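Local coordinates for protein 2-aminomuconate 6-semialdehyde dehydrogenase (Burkholderia cenocepacia, PDB 4U3W) that probably oxidises 2-aminomuconate 6-semialdehyde to 2-aminomuconate with NAD+, as a tetrameric member of the aldehyde dehydrogenase family, at residues Trp172-Pro175 and Leu176-Phe179; Phe299-Ala302 and Gly303-Leu307. All blocks are in the same frame, centred on the assembly; numbering follows the deposited sequence.

In this aldehyde dehydrogenase fold the loop that opens helix 175-188 meets the loop 299-307, with the centres of interaction 1 and interaction 2 about 12 Å apart. They are joined through N173: its ND2 lies 3.1 Å from O of Q304, and its backbone O lies 3.1 Å from ND2 of N301, two probable hydrogen bonds that fix the start of the helix against the second loop. The six-membered part of the W172 indole packs on the Q304 amide, with CZ3 3.3 Å from OE1. By family comparison, C306 holds the position of the nucleophilic cysteine and N173 that of the oxyanion-hole asparagine, so the joined segments probably line the active site.

Interaction 1: Trp172-Pro175 and Leu176-Phe179; sequences WNLP and LLLF
The carboxamide of N173 meets L178 through one methyl, CD1, which approaches obliquely, neither square over the face nor in the plane, and comes nearest at the oxygen end, 3.6 Å from OD1. The two side chains cross at about a right angle. The amide's other end, ND2, is held by the backbone oxygen of Q304. Two further flat groups face away from the turn: the indole of W172 meets the rings of H353 and F410, the latter nearly perpendicular, while the phenyl of F179 lies on A205 and L208 of helix 203-214. Of the F179 side chain, CB is the part that stays close to the preceding segment, 3.1 Å from O of P175.

This is the start of helix 175-188, with L174 at the N-cap and P175 opening the first turn, where its missing N-H costs no helical bond. W172 and N173 belong to the Pro-Trp-Asn signature of aldehyde dehydrogenases, whose asparagine belongs to the oxyanion hole in relatives. The cap carbonyl makes the first i to i+4 bond: L178 N donates to L174 O at 3.0 Å, almost straight at 172° and arriving nearly head-on to the carbonyl. The next bond, F179 N to P175 O, is more bent at 149°, its donor somewhat tilted from the carbonyl plane. L176 N, in the first turn, instead donates to the carboxylate of E106 on helix 99-110.

With CG of L178 swung beside its own backbone N (chi1 -65°), the isobutyl group folds back along the turn, and CD1 settles 3.9 Å from CB of L174. CG of L178 lies in turn 3.5 Å from the cap carbonyl oxygen, O of L174.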
# COMPACT_ATOMS: atom_id res chain seq x y z
N TRP A 172 -8.10 -24.23 -24.48
CA TRP A 172 -7.77 -24.19 -25.89
C TRP A 172 -8.12 -22.86 -26.58
O TRP A 172 -7.78 -22.66 -27.75
CB TRP A 172 -8.50 -25.32 -26.65
CG TRP A 172 -9.97 -25.50 -26.31
CD1 TRP A 172 -10.51 -26.49 -25.53
CD2 TRP A 172 -11.09 -24.72 -26.80
NE1 TRP A 172 -11.88 -26.35 -25.47
CE2 TRP A 172 -12.27 -25.28 -26.24
CE3 TRP A 172 -11.21 -23.61 -27.66
CZ2 TRP A 172 -13.55 -24.77 -26.50
CZ3 TRP A 172 -12.50 -23.10 -27.92
CH2 TRP A 172 -13.65 -23.67 -27.34
N ASN A 173 -8.81 -21.97 -25.89
CA ASN A 173 -9.34 -20.80 -26.64
C ASN A 173 -8.29 -19.71 -26.89
O ASN A 173 -8.21 -19.14 -28.00
CB ASN A 173 -10.58 -20.19 -25.97
CG ASN A 173 -10.30 -19.60 -24.59
OD1 ASN A 173 -9.71 -20.25 -23.75
ND2 ASN A 173 -10.72 -18.37 -24.37
N LEU A 174 -7.45 -19.41 -25.94
CA LEU A 174 -6.43 -18.41 -26.30
C LEU A 174 -5.15 -19.02 -25.83
O LEU A 174 -4.66 -18.66 -24.78
CB LEU A 174 -6.68 -17.08 -25.62
CG LEU A 174 -7.92 -16.26 -25.97
CD1 LEU A 174 -8.10 -15.13 -24.98
CD2 LEU A 174 -7.86 -15.71 -27.41
N PRO A 175 -4.65 -20.02 -26.58
CA PRO A 175 -3.70 -20.99 -25.97
C PRO A 175 -2.43 -20.35 -25.42
O PRO A 175 -2.11 -20.55 -24.24
CB PRO A 175 -3.35 -21.92 -27.14
CG PRO A 175 -4.51 -21.81 -28.09
CD PRO A 175 -5.00 -20.38 -27.96
N LEU A 176 -1.68 -19.62 -26.24
CA LEU A 176 -0.43 -19.12 -25.72
C LEU A 176 -0.72 -18.05 -24.65
O LEU A 176 -0.06 -18.04 -23.61
CB LEU A 176 0.47 -18.57 -26.83
CG LEU A 176 1.83 -18.16 -26.25
CD1 LEU A 176 2.68 -19.40 -25.83
CD2 LEU A 176 2.60 -17.27 -27.16
N LEU A 177 -1.70 -17.17 -24.89
CA LEU A 177 -1.96 -16.05 -23.99
C LEU A 177 -2.27 -16.53 -22.56
O LEU A 177 -1.68 -16.03 -21.56
CB LEU A 177 -3.13 -15.18 -24.53
CG LEU A 177 -3.54 -13.84 -23.87
CD1 LEU A 177 -4.44 -13.00 -24.81
CD2 LEU A 177 -4.25 -14.00 -22.56
N LEU A 178 -3.21 -17.46 -22.46
CA LEU A 178 -3.65 -17.92 -21.15
C LEU A 178 -2.64 -18.88 -20.49
O LEU A 178 -2.59 -18.96 -19.26
CB LEU A 178 -5.03 -18.58 -21.29
CG LEU A 178 -6.04 -17.49 -21.73
CD1 LEU A 178 -7.42 -18.09 -21.95
CD2 LEU A 178 -6.09 -16.36 -20.69
N PHE A 179 -1.83 -19.57 -21.28
CA PHE A 179 -0.74 -20.43 -20.75
C PHE A 179 0.31 -19.50 -20.07
O PHE A 179 0.65 -19.68 -18.92
CB PHE A 179 -0.15 -21.25 -21.92
CG PHE A 179 0.78 -22.37 -21.53
CD1 PHE A 179 0.31 -23.57 -21.03
CD2 PHE A 179 2.12 -22.25 -21.77
CE1 PHE A 179 1.21 -24.65 -20.73
CE2 PHE A 179 3.03 -23.30 -21.46
CZ PHE A 179 2.58 -24.49 -20.95

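Interaction 2: Phe299-Ala302 and Gly303-Leu307; sequences FTNA and GQVCL
N301 and Q304 interlock at the tight end of this turn, their side chains crossing at about a right angle with amide planes 42° apart. The backbone oxygen of N301 is gripped twice by the same residue, from opposite faces of its carbonyl plane: Q304 N binds it at 3.0 Å and Q304 NE2 at 3.2 Å. The second bond is fairly straight, 161°, and the oxygen lies close to the plane of the Q304 amide. In return N301 ND2 donates to Q304 O at 3.0 Å, so each side chain binds the other's main chain. OE1 of Q304 accepts from I349 N, which further fixes the rotation of the amide.

N301, A302 and G303 all have positive phi, giving a short left-handed helical turn after helix 287-299; it is closed by G303 N to T300 O, 2.8 Å, and by the Q304 N bond. Its last residue, G303, opens the GQVC segment, which in aldehyde dehydrogenases carries the nucleophilic cysteine, a position that C306 probably fills here.

Packing is looser towards V305. CG2 of this buried residue makes only van der Waals contacts, 3.8 Å from CB of N301 and 3.9 Å from O of T300, on the side where T300 and N301 are partly exposed. A weak bond runs from V305 N to G303 O.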
# COMPACT_ATOMS: atom_id res chain seq x y z
N PHE A 299 -18.38 -11.63 -31.02
CA PHE A 299 -17.84 -12.50 -32.08
C PHE A 299 -16.31 -12.58 -32.15
O PHE A 299 -15.77 -13.28 -33.00
CB PHE A 299 -18.40 -12.06 -33.42
CG PHE A 299 -19.93 -11.99 -33.45
CD1 PHE A 299 -20.70 -13.09 -33.05
CD2 PHE A 299 -20.59 -10.83 -33.88
CE1 PHE A 299 -22.13 -13.03 -33.08
CE2 PHE A 299 -21.98 -10.77 -33.92
CZ PHE A 299 -22.75 -11.89 -33.52
N THR A 300 -15.60 -11.89 -31.24
CA THR A 300 -14.14 -12.05 -31.14
C THR A 300 -13.77 -13.54 -30.96
O THR A 300 -14.38 -14.24 -30.14
CB THR A 300 -13.57 -11.24 -29.95
OG1 THR A 300 -13.65 -9.82 -30.25
CG2 THR A 300 -12.08 -11.60 -29.69
N ASN A 301 -12.78 -14.03 -31.71
CA ASN A 301 -12.36 -15.46 -31.61
C ASN A 301 -13.52 -16.41 -31.83
O ASN A 301 -13.62 -17.44 -31.14
CB ASN A 301 -11.70 -15.76 -30.20
CG ASN A 301 -10.77 -17.00 -30.18
OD1 ASN A 301 -10.05 -17.28 -31.15
ND2 ASN A 301 -10.78 -17.75 -29.05
N ALA A 302 -14.43 -16.04 -32.73
CA ALA A 302 -15.65 -16.80 -33.01
C ALA A 302 -16.48 -17.01 -31.74
O ALA A 302 -17.12 -18.06 -31.59
CB ALA A 302 -15.32 -18.16 -33.72
N GLY A 303 -16.50 -16.01 -30.84
CA GLY A 303 -17.29 -16.10 -29.61
C GLY A 303 -16.68 -17.06 -28.55
O GLY A 303 -17.31 -17.36 -27.54
N GLN A 304 -15.45 -17.50 -28.77
CA GLN A 304 -14.79 -18.47 -27.86
C GLN A 304 -13.85 -17.77 -26.85
O GLN A 304 -12.65 -18.05 -26.78
CB GLN A 304 -14.04 -19.50 -28.70
CG GLN A 304 -14.91 -20.32 -29.67
CD GLN A 304 -14.05 -21.20 -30.61
OE1 GLN A 304 -14.21 -22.43 -30.63
NE2 GLN A 304 -13.19 -20.57 -31.43
N VAL A 305 -14.38 -16.82 -26.10
CA VAL A 305 -13.62 -16.19 -25.01
C VAL A 305 -14.52 -16.27 -23.82
O VAL A 305 -15.73 -16.10 -23.98
CB VAL A 305 -13.26 -14.76 -25.31
CG1 VAL A 305 -12.28 -14.25 -24.23
CG2 VAL A 305 -12.60 -14.68 -26.66
N CYS A 306 -13.98 -16.55 -22.63
CA CYS A 306 -14.85 -16.68 -21.45
C CYS A 306 -15.60 -15.38 -21.18
O CYS A 306 -16.68 -15.37 -20.55
CB CYS A 306 -14.03 -17.09 -20.21
SG CYS A 306 -12.76 -15.91 -19.68
N LEU A 307 -15.00 -14.30 -21.66
CA LEU A 307 -15.50 -12.93 -21.44
C LEU A 307 -16.55 -12.44 -22.45
O LEU A 307 -17.07 -11.29 -22.33
CB LEU A 307 -14.32 -11.99 -21.46
CG LEU A 307 -13.20 -12.26 -20.44
CD1 LEU A 307 -11.96 -11.46 -20.80
CD2 LEU A 307 -13.70 -11.93 -19.00